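PDB 1EZW: 5,10-methylenetetrahydromethanopterin reductase from Methanopyrus kandleri, which catalyses the reversible, coenzyme F420-dependent reduction of methylene-tetrahydromethanopterin to methyl-tetrahydromethanopterin, a step of methanogenesis from carbon dioxide. Local coordinates for residues 202-207 against 315-320; 262-267 against 295-300. One frame throughout, in Å; residues are numbered along the deposited sequence.

Contact 1: residues 202-207 against 315-320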
loop_
_atom_site.group_PDB
_atom_site.type_symbol
_atom_site.label_atom_id
_atom_site.label_comp_id
_atom_site.label_asym_id
_atom_site.label_seq_id
_atom_site.Cartn_x
_atom_site.Cartn_y
_atom_site.Cartn_z
ATOM N N ASP A 202 -14.349 -14.337 -35.688
ATOM C CA ASP A 202 -15.186 -13.399 -34.969
ATOM C C ASP A 202 -14.771 -11.992 -35.335
ATOM O O ASP A 202 -15.615 -11.108 -35.476
ATOM C CB ASP A 202 -15.017 -13.620 -33.463
ATOM C CG ASP A 202 -15.358 -15.018 -33.061
ATOM O OD1 ASP A 202 -16.485 -15.464 -33.364
ATOM O OD2 ASP A 202 -14.507 -15.683 -32.441
ATOM N N PHE A 203 -13.469 -11.776 -35.490
ATOM C CA PHE A 203 -12.979 -10.455 -35.816
ATOM C C PHE A 203 -13.140 -10.091 -37.280
ATOM O O PHE A 203 -13.207 -8.916 -37.621
ATOM C CB PHE A 203 -11.550 -10.282 -35.311
ATOM C CG PHE A 203 -11.483 -10.287 -33.790
ATOM C CD1 PHE A 203 -11.339 -11.480 -33.083
ATOM C CD2 PHE A 203 -11.752 -9.107 -33.086
ATOM C CE1 PHE A 203 -11.476 -11.512 -31.688
ATOM C CE2 PHE A 203 -11.896 -9.125 -31.690
ATOM C CZ PHE A 203 -11.763 -10.325 -30.998
ATOM N N GLU A 204 -13.218 -11.098 -38.140
ATOM C CA GLU A 204 -13.432 -10.804 -39.559
ATOM C C GLU A 204 -14.838 -10.224 -39.706
ATOM O O GLU A 204 -15.110 -9.457 -40.621
ATOM C CB GLU A 204 -13.248 -12.088 -40.384
ATOM C CG GLU A 204 -11.774 -12.491 -40.379
ATOM C CD GLU A 204 -11.505 -13.886 -40.923
ATOM O OE1 GLU A 204 -12.448 -14.690 -41.018
ATOM O OE2 GLU A 204 -10.322 -14.185 -41.219
ATOM N N VAL A 205 -15.720 -10.587 -38.786
ATOM C CA VAL A 205 -17.085 -10.098 -38.773
ATOM C C VAL A 205 -17.143 -8.765 -38.021
ATOM O O VAL A 205 -17.711 -7.783 -38.494
ATOM C CB VAL A 205 -18.015 -11.095 -38.051
ATOM C CG1 VAL A 205 -19.358 -10.435 -37.717
ATOM C CG2 VAL A 205 -18.225 -12.345 -38.933
ATOM N N ALA A 206 -16.503 -8.714 -36.859
ATOM C CA ALA A 206 -16.571 -7.506 -36.047
ATOM C C ALA A 206 -15.816 -6.286 -36.509
ATOM O O ALA A 206 -16.344 -5.162 -36.400
ATOM C CB ALA A 206 -16.158 -7.834 -34.571
ATOM N N VAL A 207 -14.591 -6.460 -37.010
ATOM C CA VAL A 207 -13.780 -5.323 -37.385
ATOM C C VAL A 207 -14.383 -4.425 -38.458
ATOM O O VAL A 207 -14.303 -3.204 -38.340
ATOM C CB VAL A 207 -12.319 -5.753 -37.703
ATOM C CG1 VAL A 207 -11.492 -4.605 -38.207
ATOM C CG2 VAL A 207 -11.670 -6.264 -36.382
ATOM N N LEU A 315 -4.086 -11.241 -34.976
ATOM C CA LEU A 315 -3.550 -9.944 -35.366
ATOM C C LEU A 315 -3.866 -9.691 -36.849
ATOM O O LEU A 315 -4.172 -8.574 -37.227
ATOM C CB LEU A 315 -2.046 -9.877 -35.147
ATOM C CG LEU A 315 -1.513 -10.153 -33.727
ATOM C CD1 LEU A 315 -0.042 -9.787 -33.694
ATOM C CD2 LEU A 315 -2.266 -9.350 -32.697
ATOM N N LYS A 316 -3.785 -10.729 -37.681
ATOM C CA LYS A 316 -4.105 -10.552 -39.108
ATOM C C LYS A 316 -5.559 -10.158 -39.305
ATOM O O LYS A 316 -5.897 -9.487 -40.300
ATOM C CB LYS A 316 -3.841 -11.833 -39.894
ATOM C CG LYS A 316 -2.392 -12.238 -39.922
ATOM C CD LYS A 316 -2.228 -13.509 -40.773
ATOM C CE LYS A 316 -0.921 -14.207 -40.465
ATOM N NZ LYS A 316 -0.967 -14.719 -39.044
ATOM N N ALA A 317 -6.421 -10.605 -38.385
ATOM C CA ALA A 317 -7.857 -10.304 -38.419
ATOM C C ALA A 317 -8.200 -8.933 -37.798
ATOM O O ALA A 317 -9.375 -8.579 -37.713
ATOM C CB ALA A 317 -8.650 -11.415 -37.732
ATOM N N GLY A 318 -7.186 -8.187 -37.362
ATOM C CA GLY A 318 -7.412 -6.845 -36.849
ATOM C C GLY A 318 -7.298 -6.636 -35.352
ATOM O O GLY A 318 -7.454 -5.500 -34.885
ATOM N N VAL A 319 -7.052 -7.713 -34.609
ATOM C CA VAL A 319 -6.886 -7.571 -33.145
ATOM C C VAL A 319 -5.575 -6.823 -32.862
ATOM O O VAL A 319 -4.547 -7.087 -33.513
ATOM C CB VAL A 319 -6.831 -8.952 -32.473
ATOM C CG1 VAL A 319 -6.473 -8.791 -30.951
ATOM C CG2 VAL A 319 -8.194 -9.677 -32.648
ATOM N N THR A 320 -5.576 -5.881 -31.907
ATOM C CA THR A 320 -4.362 -5.178 -31.564
ATOM C C THR A 320 -4.022 -5.346 -30.067
ATOM O O THR A 320 -2.896 -5.158 -29.683
ATOM C CB THR A 320 -4.402 -3.668 -31.945
ATOM O OG1 THR A 320 -5.577 -3.044 -31.400
ATOM C CG2 THR A 320 -4.431 -3.537 -33.473
#
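The Schellman turn that ends helix 304-316 packs through A317 and G318, together with V319 just beyond it, against F203 and V207 of helix 200-216. The F203 ring makes a CH-pi contact: methyl CG2 of V319 stands over its middle, 3.5 Å from the ring centroid and only 10° off the normal. F203 has CG anti to its carbonyl carbon (chi1 -67°), and a chi2 of 88° turns the ring so that this face meets the methyl. Closer to the backbone, CB of F203 lies 3.9 Å from CB of A317. Helices 200-216 and 304-316 are outer helices of the TIM barrel, and 317-320 connects the second to strand 321-324; the F203 ring also reaches V226 and A228 of strand 225-229 and L314 of helix 304-316. Replacing F203 by an alanine would remove the ring and is likely to leave V319 CG2 without its aromatic partner and a gap between the helix and strand 225-229. On the next turn, V207 CG2 approaches A317 O at 3.5 Å. The N-H of G318, at positive phi, bonds to L315 O (N to O 3.0 Å), and a side chain there would crowd V207 CG2. E204 adds a looser touch, its CG 4.2 Å from A317 CB.

Contact 2: residues 262-267 against 295-300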
loop_
_atom_site.group_PDB
_atom_site.type_symbol
_atom_site.label_atom_id
_atom_site.label_comp_id
_atom_site.label_asym_id
_atom_site.label_seq_id
_atom_site.Cartn_x
_atom_site.Cartn_y
_atom_site.Cartn_z
ATOM N N GLU A 262 -22.942 -21.505 -35.666
ATOM C CA GLU A 262 -22.909 -21.792 -37.094
ATOM C C GLU A 262 -21.578 -21.345 -37.674
ATOM O O GLU A 262 -20.944 -22.080 -38.439
ATOM C CB GLU A 262 -24.043 -21.051 -37.809
ATOM C CG GLU A 262 -24.045 -21.250 -39.314
ATOM C CD GLU A 262 -25.136 -20.444 -40.012
ATOM O OE1 GLU A 262 -25.156 -19.197 -39.865
ATOM O OE2 GLU A 262 -25.967 -21.055 -40.717
ATOM N N ARG A 263 -21.164 -20.132 -37.314
ATOM C CA ARG A 263 -19.892 -19.560 -37.772
ATOM C C ARG A 263 -18.701 -20.491 -37.529
ATOM O O ARG A 263 -17.797 -20.588 -38.359
ATOM C CB ARG A 263 -19.632 -18.220 -37.039
ATOM C CG ARG A 263 -18.255 -17.583 -37.258
ATOM C CD ARG A 263 -18.068 -16.381 -36.304
ATOM N NE ARG A 263 -19.105 -15.383 -36.532
ATOM C CZ ARG A 263 -19.449 -14.423 -35.679
ATOM N NH1 ARG A 263 -20.411 -13.581 -36.015
ATOM N NH2 ARG A 263 -18.849 -14.301 -34.494
ATOM N N HIS A 264 -18.711 -21.177 -36.392
ATOM C CA HIS A 264 -17.601 -22.034 -36.010
ATOM C C HIS A 264 -17.862 -23.512 -36.277
ATOM O O HIS A 264 -17.109 -24.371 -35.831
ATOM C CB HIS A 264 -17.253 -21.774 -34.522
ATOM C CG HIS A 264 -16.724 -20.385 -34.265
ATOM N ND1 HIS A 264 -15.480 -19.971 -34.693
ATOM C CD2 HIS A 264 -17.320 -19.285 -33.739
ATOM C CE1 HIS A 264 -15.331 -18.679 -34.450
ATOM N NE2 HIS A 264 -16.435 -18.237 -33.870
ATOM N N GLY A 265 -18.931 -23.782 -37.026
ATOM C CA GLY A 265 -19.288 -25.148 -37.381
ATOM C C GLY A 265 -19.424 -26.046 -36.176
ATOM O O GLY A 265 -18.989 -27.206 -36.196
ATOM N N ILE A 266 -20.042 -25.523 -35.124
ATOM C CA ILE A 266 -20.198 -26.284 -33.894
ATOM C C ILE A 266 -21.326 -27.307 -33.916
ATOM O O ILE A 266 -22.406 -27.038 -34.430
ATOM C CB ILE A 266 -20.420 -25.342 -32.693
ATOM C CG1 ILE A 266 -19.202 -24.424 -32.530
ATOM C CG2 ILE A 266 -20.620 -26.143 -31.426
ATOM C CD1 ILE A 266 -17.884 -25.164 -32.237
ATOM N N ASP A 267 -21.057 -28.472 -33.336
ATOM C CA ASP A 267 -22.038 -29.554 -33.245
ATOM C C ASP A 267 -23.164 -28.999 -32.372
ATOM O O ASP A 267 -23.099 -29.071 -31.142
ATOM C CB ASP A 267 -21.402 -30.779 -32.568
ATOM C CG ASP A 267 -22.309 -31.997 -32.560
ATOM O OD1 ASP A 267 -23.526 -31.834 -32.339
ATOM O OD2 ASP A 267 -21.790 -33.125 -32.745
ATOM N N ILE A 295 -13.091 -25.892 -28.646
ATOM C CA ILE A 295 -11.878 -25.341 -28.059
ATOM C C ILE A 295 -11.187 -24.421 -29.063
ATOM O O ILE A 295 -10.699 -23.349 -28.704
ATOM C CB ILE A 295 -10.959 -26.482 -27.583
ATOM C CG1 ILE A 295 -11.633 -27.162 -26.379
ATOM C CG2 ILE A 295 -9.548 -25.962 -27.275
ATOM C CD1 ILE A 295 -10.930 -28.410 -25.894
ATOM N N GLU A 296 -11.152 -24.816 -30.336
ATOM C CA GLU A 296 -10.522 -23.988 -31.368
ATOM C C GLU A 296 -11.351 -22.723 -31.615
ATOM O O GLU A 296 -10.824 -21.646 -31.894
ATOM C CB GLU A 296 -10.412 -24.807 -32.669
ATOM C CG GLU A 296 -9.696 -24.162 -33.853
ATOM C CD GLU A 296 -10.423 -22.976 -34.446
ATOM O OE1 GLU A 296 -11.676 -22.935 -34.416
ATOM O OE2 GLU A 296 -9.728 -22.088 -34.972
ATOM N N ALA A 297 -12.660 -22.848 -31.512
ATOM C CA ALA A 297 -13.497 -21.707 -31.762
ATOM C C ALA A 297 -13.527 -20.684 -30.631
ATOM O O ALA A 297 -13.531 -19.471 -30.880
ATOM C CB ALA A 297 -14.917 -22.175 -32.027
ATOM N N PHE A 298 -13.521 -21.189 -29.402
ATOM C CA PHE A 298 -13.733 -20.302 -28.269
ATOM C C PHE A 298 -12.619 -20.073 -27.276
ATOM O O PHE A 298 -12.878 -19.564 -26.187
ATOM C CB PHE A 298 -14.995 -20.779 -27.541
ATOM C CG PHE A 298 -16.212 -20.884 -28.453
ATOM C CD1 PHE A 298 -16.861 -22.109 -28.652
ATOM C CD2 PHE A 298 -16.672 -19.766 -29.137
ATOM C CE1 PHE A 298 -17.949 -22.203 -29.536
ATOM C CE2 PHE A 298 -17.756 -19.847 -30.021
ATOM C CZ PHE A 298 -18.394 -21.075 -30.217
ATOM N N SER A 299 -11.396 -20.410 -27.642
ATOM C CA SER A 299 -10.271 -20.193 -26.728
ATOM C C SER A 299 -8.996 -20.165 -27.541
ATOM O O SER A 299 -8.980 -20.542 -28.743
ATOM C CB SER A 299 -10.160 -21.331 -25.700
ATOM O OG SER A 299 -9.559 -22.506 -26.263
ATOM N N ILE A 300 -7.941 -19.679 -26.898
ATOM C CA ILE A 300 -6.601 -19.694 -27.455
ATOM C C ILE A 300 -5.935 -20.603 -26.434
ATOM O O ILE A 300 -5.663 -20.200 -25.292
ATOM C CB ILE A 300 -5.933 -18.321 -27.444
ATOM C CG1 ILE A 300 -6.618 -17.391 -28.440
ATOM C CG2 ILE A 300 -4.470 -18.442 -27.841
ATOM C CD1 ILE A 300 -6.016 -16.004 -28.390
HETATM O O HOH W 1 -13.744 -21.887 -35.782
#
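H264 meets A297 and F298 with nearly every atom of its side chain. Its CB is 3.4 Å from A297 CB, and the same methyl lies 3.4 Å from H264 CG, a tight start to the contact. With CG anti to the carbonyl carbon (chi1 -66°), the imidazole comes against A297, and ND1 is still 3.5 Å from A297 CB. ND1 also has a water at the ring edge, in the ring plane, 2.8 Å away. CE1 is 4.1 Å from A297 O, which sits over one ring face, offset toward the rim, while CG of R263 lies over the opposite face. NE2 at the tip is hydrogen-bonded to D202 OD1, and partners at both nitrogens would tend to hold the buried ring in this rotation. On the remaining side, H264 CD2 is 3.8 Å from F298 CE2, the two rings meeting obliquely with planes at 67°. I266 flanks F298 as well, its CG1 3.9 Å from F298 CE1, and A297 CB stands over the centre of the phenyl face. The contact thus joins the Schellman-type end of helix 258-263, with G265 at its positive-phi position, to the last turn of helix 292-298; F298 extends to I252 and V253 of helix 238-254, H264 touches K201 of helix 200-216, and I300 enters the parallel pair of strands 232-234 and 300-302.

How the contacts relate
Contact 2 is nested along the chain inside the loop that contact 1 closes, and their centres are about 16 Å apart. Contact 1 belongs to the barrel wall, joining helix 200-216 to the connection between helix 304-316 and strand 321-324. Contact 2 lies in the largely helical excursion between strand 225-229 and helix 304-316. D202, on helix 200-216, joins the two: besides holding H264, its OD1 lies 2.9 Å from R263 NH2 in a salt bridge. Helix 304-316 gives a second route, since L314 touches both F203 and I300. The excursion is thereby fastened to the outer helices of the TIM barrel within one subunit.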